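Esterase/lipase (Lactobacillus rhamnosus, PDB 4N5H) probably hydrolyses carboxylic esters, and may also transfer acyl groups, as a member of the alpha/beta hydrolase fold. Local coordinates at residues D28-E33 with Q283-P288; N54-A59 with Y88-A93; K266-S271 with S290-L295. The protein carries 1 engineered substitution. All blocks are in the same frame, centred on the assembly; numbering follows the deposited sequence. Where two conformers were deposited one is given.

Interaction 1: D28-E33 with Q283-P288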
loop_
_atom_site.group_PDB
_atom_site.type_symbol
_atom_site.label_atom_id
_atom_site.label_comp_id
_atom_site.label_asym_id
_atom_site.label_seq_id
_atom_site.Cartn_x
_atom_site.Cartn_y
_atom_site.Cartn_z
ATOM N N ASP A 28 7.779 -5.101 -5.571
ATOM C CA ASP A 28 8.896 -5.201 -4.700
ATOM C C ASP A 28 10.053 -4.181 -4.881
ATOM O O ASP A 28 10.799 -3.890 -3.975
ATOM C CB ASP A 28 9.492 -6.511 -4.909
ATOM C CG ASP A 28 8.639 -7.647 -4.322
ATOM O OD1 ASP A 28 7.877 -7.448 -3.372
ATOM O OD2 ASP A 28 8.729 -8.701 -4.887
ATOM N N GLU A 29 10.212 -3.720 -6.095
ATOM C CA GLU A 29 11.384 -2.972 -6.460
ATOM C C GLU A 29 11.470 -1.683 -5.701
ATOM O O GLU A 29 10.451 -0.932 -5.539
ATOM C CB GLU A 29 11.331 -2.713 -7.977
ATOM C CG GLU A 29 12.630 -2.169 -8.525
ATOM C CD GLU A 29 12.588 -1.642 -9.951
ATOM O OE1 GLU A 29 11.520 -1.427 -10.578
ATOM O OE2 GLU A 29 13.701 -1.404 -10.466
ATOM N N ARG A 30 12.700 -1.326 -5.304
ATOM C CA ARG A 30 12.975 0.004 -4.817
ATOM C C ARG A 30 12.535 1.068 -5.800
ATOM O O ARG A 30 12.752 0.932 -7.016
ATOM C CB ARG A 30 14.476 0.171 -4.607
ATOM C CG ARG A 30 14.885 1.438 -3.852
ATOM C CD ARG A 30 16.386 1.449 -3.717
ATOM N NE ARG A 30 16.846 2.776 -3.359
ATOM C CZ ARG A 30 18.068 3.175 -3.516
ATOM N NH1 ARG A 30 19.006 2.319 -3.918
ATOM N NH2 ARG A 30 18.390 4.458 -3.192
ATOM N N VAL A 31 11.953 2.135 -5.294
ATOM C CA VAL A 31 11.560 3.283 -6.163
ATOM C C VAL A 31 12.561 4.396 -6.053
ATOM O O VAL A 31 12.953 4.738 -4.945
ATOM C CB VAL A 31 10.200 3.777 -5.711
ATOM C CG1 VAL A 31 9.780 4.954 -6.488
ATOM C CG2 VAL A 31 9.155 2.669 -5.791
ATOM N N PRO A 32 12.917 5.050 -7.187
ATOM C CA PRO A 32 13.880 6.127 -7.067
ATOM C C PRO A 32 13.299 7.255 -6.208
ATOM O O PRO A 32 12.168 7.590 -6.397
ATOM C CB PRO A 32 14.153 6.542 -8.548
ATOM C CG PRO A 32 13.737 5.391 -9.314
ATOM C CD PRO A 32 12.632 4.697 -8.591
ATOM N N GLU A 33 14.096 7.778 -5.324
ATOM C CA GLU A 33 13.635 8.824 -4.418
ATOM C C GLU A 33 13.907 10.247 -5.037
ATOM O O GLU A 33 14.639 10.456 -6.042
ATOM C CB GLU A 33 14.455 8.790 -3.099
ATOM C CG GLU A 33 14.509 7.456 -2.342
ATOM C CD GLU A 33 15.730 7.332 -1.412
ATOM O OE1 GLU A 33 16.778 6.779 -1.842
ATOM O OE2 GLU A 33 15.650 7.799 -0.253
ATOM N N GLN A 283 14.029 -2.355 -16.597
ATOM C CA GLN A 283 13.282 -3.108 -15.589
ATOM C C GLN A 283 13.835 -3.021 -14.185
ATOM O O GLN A 283 13.035 -3.042 -13.253
ATOM C CB GLN A 283 13.172 -4.573 -15.980
ATOM C CG GLN A 283 12.370 -4.755 -17.223
ATOM C CD GLN A 283 12.242 -6.262 -17.598
ATOM O OE1 GLN A 283 13.055 -7.114 -17.219
ATOM N NE2 GLN A 283 11.063 -6.556 -18.225
ATOM N N HIS A 284 15.153 -2.846 -14.022
ATOM C CA HIS A 284 15.808 -2.727 -12.710
ATOM C C HIS A 284 16.812 -1.613 -12.697
ATOM O O HIS A 284 18.075 -1.824 -12.794
ATOM C CB HIS A 284 16.491 -4.038 -12.372
ATOM C CG HIS A 284 15.537 -5.070 -11.884
ATOM N ND1 HIS A 284 15.055 -5.052 -10.596
ATOM C CD2 HIS A 284 14.866 -6.019 -12.523
ATOM C CE1 HIS A 284 14.144 -6.021 -10.462
ATOM N NE2 HIS A 284 14.014 -6.604 -11.630
ATOM N N TRP A 285 16.288 -0.394 -12.545
ATOM C CA TRP A 285 17.152 0.792 -12.466
ATOM C C TRP A 285 18.206 0.711 -11.409
ATOM O O TRP A 285 19.261 1.317 -11.545
ATOM C CB TRP A 285 16.278 2.033 -12.230
ATOM C CG TRP A 285 15.746 2.123 -10.852
ATOM C CD1 TRP A 285 14.621 1.546 -10.373
ATOM C CD2 TRP A 285 16.420 2.686 -9.713
ATOM N NE1 TRP A 285 14.554 1.745 -8.997
ATOM C CE2 TRP A 285 15.595 2.495 -8.595
ATOM C CE3 TRP A 285 17.571 3.451 -9.563
ATOM C CZ2 TRP A 285 15.919 2.941 -7.351
ATOM C CZ3 TRP A 285 17.918 3.836 -8.349
ATOM C CH2 TRP A 285 17.112 3.610 -7.222
ATOM N N GLU A 286 17.912 -0.076 -10.349
ATOM C CA GLU A 286 18.721 -0.008 -9.140
ATOM C C GLU A 286 19.974 -0.896 -9.241
ATOM O O GLU A 286 20.862 -0.812 -8.417
ATOM C CB GLU A 286 17.812 -0.402 -7.934
ATOM C CG GLU A 286 17.547 -1.896 -7.693
ATOM C CD GLU A 286 16.503 -2.544 -8.583
ATOM O OE1 GLU A 286 16.020 -1.907 -9.568
ATOM O OE2 GLU A 286 16.172 -3.696 -8.346
ATOM N N TRP A 287 20.031 -1.796 -10.222
ATOM C CA TRP A 287 21.190 -2.639 -10.266
ATOM C C TRP A 287 22.414 -1.772 -10.685
ATOM O O TRP A 287 22.322 -0.936 -11.587
ATOM C CB TRP A 287 21.057 -3.694 -11.283
ATOM C CG TRP A 287 19.968 -4.684 -11.075
ATOM C CD1 TRP A 287 19.191 -4.846 -10.008
ATOM C CD2 TRP A 287 19.671 -5.752 -11.985
ATOM N NE1 TRP A 287 18.380 -5.941 -10.189
ATOM C CE2 TRP A 287 18.639 -6.508 -11.404
ATOM C CE3 TRP A 287 20.186 -6.123 -13.255
ATOM C CZ2 TRP A 287 18.022 -7.588 -12.066
ATOM C CZ3 TRP A 287 19.611 -7.242 -13.908
ATOM C CH2 TRP A 287 18.559 -7.969 -13.302
ATOM N N PRO A 288 23.630 -2.105 -10.178
ATOM C CA PRO A 288 24.866 -1.393 -10.617
ATOM C C PRO A 288 25.084 -1.326 -12.126
ATOM O O PRO A 288 25.414 -0.268 -12.660
ATOM C CB PRO A 288 25.981 -2.232 -9.950
ATOM C CG PRO A 288 25.329 -2.844 -8.751
ATOM C CD PRO A 288 23.873 -2.999 -9.023
HETATM O O HOH W 1 13.481 0.089 -13.085
HETATM O O HOH W 2 14.897 -3.152 -5.714
#
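Trp285 reaches into the loop 28-33 and binds its backbone: NE1 donates to Arg30 O at 2.8 Å, nearly straight at 167°. The oxygen lies in the indole plane, but the N-H meets it from above the carbonyl plane. Trp285 CG stands between its own backbone N and carbonyl carbon (chi1 74°), a rotation that leaves NE1 facing Arg30 O and one face against Pro32. That face receives Pro32 in a CH-pi contact, CG lying 3.7 Å from the centroid of the Trp285 five-membered ring; the opposite face is closed by CB of Glu286. Arg30, extended from CG to NE, crosses the far end of the indole. Trp285 CH2 sits over the guanidinium face, 3.9 Å from Arg30 CZ, with the planes 61° apart, so this is not a stack. Arg30 NH2 forms an in-plane salt bridge to Glu33 OE1 at 3.1 Å. Residues 284-287 form a type I beta turn linking helix 280-283 to helix 288-311 of the alpha/beta hydrolase fold; the Gln283 side chain comes close to the probable Ser-His-Asp triad but makes no contact with it. Within the turn, His284 ND1 donates to the syn side of Glu286 OE2 at 2.9 Å, while NE2 of the same ring binds Glu40 of the second subunit. Glu29 extends toward the turn. In the conformer described, one of two modelled, its OE1 takes a hydrogen bond from Asn87 and a water links OE2 to Trp285 N. A second water accepts from Arg30 N and donates weakly to Glu286 OE2.

Interaction 2: N54-A59 with Y88-A93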
loop_
_atom_site.group_PDB
_atom_site.type_symbol
_atom_site.label_atom_id
_atom_site.label_comp_id
_atom_site.label_asym_id
_atom_site.label_seq_id
_atom_site.Cartn_x
_atom_site.Cartn_y
_atom_site.Cartn_z
ATOM N N ASN A 54 2.794 11.030 -18.862
ATOM C CA ASN A 54 3.279 11.433 -17.568
ATOM C C ASN A 54 4.520 12.288 -17.785
ATOM O O ASN A 54 5.309 12.052 -18.741
ATOM C CB ASN A 54 3.729 10.254 -16.678
ATOM C CG ASN A 54 2.574 9.334 -16.266
ATOM O OD1 ASN A 54 1.439 9.685 -16.202
ATOM N ND2 ASN A 54 2.935 8.126 -16.015
ATOM N N LEU A 55 4.707 13.191 -16.836
ATOM C CA LEU A 55 5.926 14.021 -16.723
ATOM C C LEU A 55 6.592 13.767 -15.382
ATOM O O LEU A 55 5.965 13.706 -14.314
ATOM C CB LEU A 55 5.631 15.504 -16.857
ATOM C CG LEU A 55 4.780 15.901 -18.097
ATOM C CD1 LEU A 55 4.494 17.367 -18.127
ATOM C CD2 LEU A 55 5.472 15.473 -19.386
ATOM N N TYR A 56 7.936 13.745 -15.412
ATOM C CA TYR A 56 8.719 13.416 -14.219
ATOM C C TYR A 56 9.856 14.465 -14.104
ATOM O O TYR A 56 10.450 14.912 -15.110
ATOM C CB TYR A 56 9.398 12.044 -14.315
ATOM C CG TYR A 56 8.500 10.902 -14.724
ATOM C CD1 TYR A 56 8.151 10.675 -16.035
ATOM C CD2 TYR A 56 8.081 9.983 -13.757
ATOM C CE1 TYR A 56 7.349 9.601 -16.404
ATOM C CE2 TYR A 56 7.316 8.872 -14.125
ATOM C CZ TYR A 56 6.918 8.715 -15.466
ATOM O OH TYR A 56 6.194 7.596 -15.832
ATOM N N TYR A 57 10.188 14.805 -12.863
ATOM C CA TYR A 57 11.195 15.809 -12.574
ATOM C C TYR A 57 11.920 15.501 -11.242
ATOM O O TYR A 57 11.419 14.885 -10.354
ATOM C CB TYR A 57 10.460 17.147 -12.250
ATOM C CG TYR A 57 9.405 17.583 -13.269
ATOM C CD1 TYR A 57 8.109 17.188 -13.121
ATOM C CD2 TYR A 57 9.699 18.404 -14.322
ATOM C CE1 TYR A 57 7.131 17.557 -13.975
ATOM C CE2 TYR A 57 8.724 18.821 -15.201
ATOM C CZ TYR A 57 7.395 18.384 -15.009
ATOM O OH TYR A 57 6.415 18.823 -15.870
ATOM N N PRO A 58 13.140 16.018 -11.167
ATOM C CA PRO A 58 13.778 15.933 -9.807
ATOM C C PRO A 58 12.956 16.712 -8.820
ATOM O O PRO A 58 12.348 17.709 -9.221
ATOM C CB PRO A 58 15.145 16.634 -10.076
ATOM C CG PRO A 58 14.971 17.420 -11.304
ATOM C CD PRO A 58 13.915 16.794 -12.138
ATOM N N ALA A 59 12.879 16.261 -7.576
ATOM C CA ALA A 59 12.161 17.038 -6.584
ATOM C C ALA A 59 12.730 18.417 -6.331
ATOM O O ALA A 59 11.936 19.302 -6.099
ATOM C CB ALA A 59 12.008 16.260 -5.299
ATOM N N TYR A 88 12.036 3.545 -14.267
ATOM C CA TYR A 88 13.143 3.971 -15.140
ATOM C C TYR A 88 13.058 5.454 -15.405
ATOM O O TYR A 88 14.060 6.180 -15.293
ATOM C CB TYR A 88 13.057 3.214 -16.447
ATOM C CG TYR A 88 13.988 3.597 -17.574
ATOM C CD1 TYR A 88 13.496 4.210 -18.708
ATOM C CD2 TYR A 88 15.354 3.343 -17.514
ATOM C CE1 TYR A 88 14.300 4.536 -19.772
ATOM C CE2 TYR A 88 16.167 3.641 -18.582
ATOM C CZ TYR A 88 15.644 4.181 -19.738
ATOM O OH TYR A 88 16.406 4.471 -20.839
ATOM N N CYS A 89 11.860 5.941 -15.724
ATOM C CA CYS A 89 11.672 7.392 -15.926
ATOM C C CYS A 89 11.995 8.190 -14.684
ATOM O O CYS A 89 12.618 9.252 -14.774
ATOM C CB CYS A 89 10.279 7.696 -16.436
ATOM S SG CYS A 89 9.979 7.171 -18.162
ATOM N N ARG A 90 11.538 7.739 -13.500
ATOM C CA ARG A 90 11.892 8.459 -12.270
ATOM C C ARG A 90 13.396 8.492 -12.081
ATOM O O ARG A 90 13.981 9.520 -11.656
ATOM C CB ARG A 90 11.284 7.743 -11.056
ATOM C CG ARG A 90 9.769 7.816 -10.943
ATOM C CD ARG A 90 9.218 6.796 -9.930
ATOM N NE ARG A 90 7.792 7.058 -9.749
ATOM C CZ ARG A 90 6.853 6.095 -9.508
ATOM N NH1 ARG A 90 7.144 4.824 -9.336
ATOM N NH2 ARG A 90 5.595 6.439 -9.373
ATOM N N TYR A 91 14.056 7.364 -12.351
ATOM C CA TYR A 91 15.515 7.355 -12.217
ATOM C C TYR A 91 16.155 8.450 -13.090
ATOM O O TYR A 91 16.988 9.253 -12.639
ATOM C CB TYR A 91 16.212 5.995 -12.492
ATOM C CG TYR A 91 17.686 6.168 -12.380
ATOM C CD1 TYR A 91 18.294 6.311 -11.099
ATOM C CD2 TYR A 91 18.490 6.254 -13.519
ATOM C CE1 TYR A 91 19.640 6.556 -11.011
ATOM C CE2 TYR A 91 19.853 6.512 -13.380
ATOM C CZ TYR A 91 20.390 6.681 -12.143
ATOM O OH TYR A 91 21.758 6.887 -11.989
ATOM N N LEU A 92 15.788 8.466 -14.341
ATOM C CA LEU A 92 16.398 9.478 -15.214
ATOM C C LEU A 92 16.107 10.881 -14.696
ATOM O O LEU A 92 16.996 11.730 -14.665
ATOM C CB LEU A 92 15.924 9.272 -16.646
ATOM C CG LEU A 92 16.168 7.934 -17.290
ATOM C CD1 LEU A 92 15.529 7.862 -18.665
ATOM C CD2 LEU A 92 17.702 7.662 -17.297
ATOM N N ALA A 93 14.867 11.160 -14.302
ATOM C CA ALA A 93 14.500 12.481 -13.759
ATOM C C ALA A 93 15.316 12.844 -12.514
ATOM O O ALA A 93 15.732 14.003 -12.367
ATOM C CB ALA A 93 12.983 12.530 -13.402
#
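The Tyr56 ring takes Cys89 against one face in this contact between a strand and a helix. Cys89 CB lies 3.6 Å from the Tyr56 ring centroid and 15° off the ring normal, a CH-pi contact displaced toward the rim on the CE1 and CZ side. The thiol adds a looser sulfur-aromatic approach: Cys89 SG is 4.6 Å from the Tyr56 centroid and comes in obliquely. With CG beside its backbone N and anti to the carbonyl carbon (chi1 -50°), Tyr56 leans its ring back along the strand toward Asn54 and lays it beside the helix. Aliphatic packing continues with Arg90 and Ala93. Arg90 CG touches the other branch of the ring at Tyr56 CD2, 3.9 Å away; in the conformer described, NH1 bonds to Asn87 and the guanidinium makes a cation-pi contact with Trp37. Ala93 CB, one turn further along the helix than Cys89, packs on the strand, 3.7 Å from Tyr56 CB and 3.6 Å from Tyr57 N. Its small methyl is consistent with the close backbone approach here, where Tyr57 and Ala93 are the nearest residues. Pro58 then rests against the backbone, its CD 3.3 Å from Ala93 O. Polar contributions are slight: Asn54 ND2 reaches Tyr56 OH in a weak hydrogen bond of 3.3 Å within the strand, and the same amide also binds Asn83. The segment axes approach to 7.0 Å and cross at -37°. Strand 52-58 runs antiparallel between strands 35-42 and 98-102; helix 86-94 lies on this sheet, with Leu92 reaching Val69 of strand 66-72 and Tyr88 and Tyr91 turned toward helix 288-311.

Interaction 3: K266-S271 with S290-L295. With IPA (isopropyl alcohol), chain B; IPA (isopropyl alcohol), chain D.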
loop_
_atom_site.group_PDB
_atom_site.type_symbol
_atom_site.label_atom_id
_atom_site.label_comp_id
_atom_site.label_asym_id
_atom_site.label_seq_id
_atom_site.Cartn_x
_atom_site.Cartn_y
_atom_site.Cartn_z
ATOM N N LYS A 266 26.641 0.462 -26.146
ATOM C CA LYS A 266 26.886 -0.056 -24.778
ATOM C C LYS A 266 26.286 -1.438 -24.774
ATOM O O LYS A 266 25.159 -1.633 -24.357
ATOM C CB LYS A 266 26.323 0.831 -23.672
ATOM C CG LYS A 266 26.541 0.302 -22.251
ATOM C CD LYS A 266 27.782 0.716 -21.653
ATOM C CE LYS A 266 27.851 0.424 -20.147
ATOM N NZ LYS A 266 29.312 0.601 -19.955
ATOM N N LEU A 267 27.028 -2.412 -25.293
ATOM C CA LEU A 267 26.538 -3.800 -25.456
ATOM C C LEU A 267 27.297 -4.664 -24.495
ATOM O O LEU A 267 28.545 -4.776 -24.593
ATOM C CB LEU A 267 26.802 -4.258 -26.887
ATOM C CG LEU A 267 25.906 -3.570 -27.920
ATOM C CD1 LEU A 267 26.500 -3.735 -29.308
ATOM C CD2 LEU A 267 24.488 -4.095 -27.867
ATOM N N TRP A 268 26.601 -5.258 -23.560
ATOM C CA TRP A 268 27.234 -6.029 -22.543
ATOM C C TRP A 268 27.628 -7.420 -23.107
ATOM O O TRP A 268 26.789 -8.134 -23.709
ATOM C CB TRP A 268 26.255 -6.133 -21.347
ATOM C CG TRP A 268 26.098 -4.840 -20.605
ATOM C CD1 TRP A 268 25.256 -3.778 -20.903
ATOM C CD2 TRP A 268 26.859 -4.436 -19.442
ATOM N NE1 TRP A 268 25.418 -2.803 -19.975
ATOM C CE2 TRP A 268 26.374 -3.167 -19.069
ATOM C CE3 TRP A 268 27.854 -5.054 -18.665
ATOM C CZ2 TRP A 268 26.876 -2.471 -17.998
ATOM C CZ3 TRP A 268 28.361 -4.347 -17.580
ATOM C CH2 TRP A 268 27.865 -3.106 -17.247
ATOM N N PRO A 269 28.829 -7.888 -22.749
ATOM C CA PRO A 269 29.206 -9.262 -23.145
ATOM C C PRO A 269 28.528 -10.337 -22.315
ATOM O O PRO A 269 28.160 -10.125 -21.142
ATOM C CB PRO A 269 30.717 -9.260 -22.896
ATOM C CG PRO A 269 30.920 -8.355 -21.791
ATOM C CD PRO A 269 29.879 -7.224 -21.935
ATOM N N ALA A 270 28.453 -11.531 -22.849
ATOM C CA ALA A 270 27.865 -12.651 -22.131
ATOM C C ALA A 270 28.539 -12.917 -20.804
ATOM O O ALA A 270 27.893 -13.293 -19.844
ATOM C CB ALA A 270 27.831 -13.918 -22.984
ATOM N N SER A 271 29.832 -12.648 -20.755
ATOM C CA SER A 271 30.626 -12.827 -19.543
ATOM C C SER A 271 30.188 -11.935 -18.404
ATOM O O SER A 271 30.472 -12.244 -17.222
ATOM C CB SER A 271 32.126 -12.597 -19.885
ATOM O OG SER A 271 32.365 -11.290 -20.315
ATOM N N SER A 290 22.797 -1.321 -14.431
ATOM C CA SER A 290 21.751 -0.470 -14.926
ATOM C C SER A 290 22.123 0.994 -14.692
ATOM O O SER A 290 22.023 1.834 -15.600
ATOM C CB SER A 290 20.437 -0.792 -14.248
ATOM O OG SER A 290 20.034 -2.141 -14.509
ATOM N N ILE A 291 22.553 1.306 -13.479
ATOM C CA ILE A 291 23.055 2.637 -13.192
ATOM C C ILE A 291 24.199 2.992 -14.136
ATOM O O ILE A 291 24.208 4.095 -14.744
ATOM C CB ILE A 291 23.525 2.711 -11.703
ATOM C CG1 ILE A 291 22.465 2.507 -10.686
ATOM C CG2 ILE A 291 24.303 4.006 -11.474
ATOM C CD1 ILE A 291 21.543 3.652 -10.507
ATOM N N GLU A 292 25.162 2.065 -14.375
ATOM C CA GLU A 292 26.269 2.378 -15.243
ATOM C C GLU A 292 25.775 2.655 -16.658
ATOM O O GLU A 292 26.208 3.637 -17.269
ATOM C CB GLU A 292 27.269 1.210 -15.240
ATOM C CG GLU A 292 28.425 1.456 -16.197
ATOM C CD GLU A 292 29.400 0.286 -16.249
ATOM O OE1 GLU A 292 29.698 -0.293 -15.173
ATOM O OE2 GLU A 292 29.885 -0.019 -17.334
ATOM N N THR A 293 24.863 1.814 -17.142
ATOM C CA THR A 293 24.302 1.945 -18.507
ATOM C C THR A 293 23.538 3.280 -18.676
ATOM O O THR A 293 23.731 3.993 -19.633
ATOM C CB THR A 293 23.422 0.739 -18.788
ATOM O OG1 THR A 293 24.231 -0.441 -18.752
ATOM C CG2 THR A 293 22.769 0.862 -20.111
ATOM N N ASN A 294 22.652 3.554 -17.725
ATOM C CA ASN A 294 21.805 4.683 -17.796
ATOM C C ASN A 294 22.564 5.998 -17.662
ATOM O O ASN A 294 22.274 6.989 -18.359
ATOM C CB ASN A 294 20.629 4.521 -16.837
ATOM C CG ASN A 294 19.713 3.340 -17.239
ATOM O OD1 ASN A 294 19.611 2.989 -18.402
ATOM N ND2 ASN A 294 19.028 2.790 -16.240
ATOM N N LEU A 295 23.518 6.018 -16.715
ATOM C CA LEU A 295 24.416 7.217 -16.611
ATOM C C LEU A 295 25.257 7.338 -17.858
ATOM O O LEU A 295 25.485 8.505 -18.317
ATOM C CB LEU A 295 25.307 7.124 -15.427
ATOM C CG LEU A 295 24.643 7.267 -14.063
ATOM C CD1 LEU A 295 25.622 7.164 -12.911
ATOM C CD2 LEU A 295 23.887 8.614 -13.920
HETATM C C1 IPA B . 31.547 -3.245 -20.034
HETATM C C2 IPA B . 30.607 -2.788 -21.191
HETATM C C3 IPA B . 29.206 -3.111 -20.975
HETATM O O2 IPA B . 30.427 -1.402 -21.339
HETATM C C1 IPA D . 30.278 -3.571 -14.236
HETATM C C2 IPA D . 29.425 -3.181 -13.025
HETATM C C3 IPA D . 30.301 -2.635 -11.901
HETATM O O2 IPA D . 28.442 -2.207 -13.428
#
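Lys266 and Glu292 form a salt bridge across the contact, Lys266 NZ to Glu292 OE2 at 2.8 Å, with OE2 accepting through its anti lone pair. Lys266 CG lies opposite the backbone N, the chain then bends at chi2 (89°), and the side chain crosses the extended Glu292 at about a right angle. The ammonium also pairs with Glu296, so two acids of one helix hold it. The second polar link is deeper: Trp268 NE1 donates to Thr293 OG1 at 2.9 Å with an angle of 144°, the oxygen close to the indole plane. Thr293 OG1 also bonds to Glu289 O, which leaves it to accept from the tryptophan. Two isopropanols, probably from the crystallisation liquor, extend the polar network: O2 of the chain B molecule accepts from Lys266 NZ at 2.7 Å, and O2 of the chain D molecule donates to Glu292 OE1 at 2.9 Å. Trp268 CH2 approaches Glu292 OE2 at 3.7 Å, and the ring meets Phe280 edge-to-face. Strand 263-268, at the edge of the sheet beside parallel strand 235-240, is thus tied to helix 288-311, which packs against helices 280-283 and 86-94.

Interaction 1 lies on the same side of the chain's centre as each of the others, about 13 Å from interaction 2 and 15 Å from interaction 3, centre to centre; interactions 2 and 3 are about 21 Å apart. Along the chain, both segments of interaction 2 fall between those of interaction 1, whereas interactions 1 and 3 interleave, and interaction 2 is complete before interaction 3 starts. Tyr91, within interaction 2, packs on Trp285 of interaction 1 and on Ile291 and Leu295 of interaction 3. Interactions 2 and 3 join separate strands of one sheet to its helices, while interaction 1 joins the loop after helix 2-28 to the turn before helix 288-311, beside the second subunit.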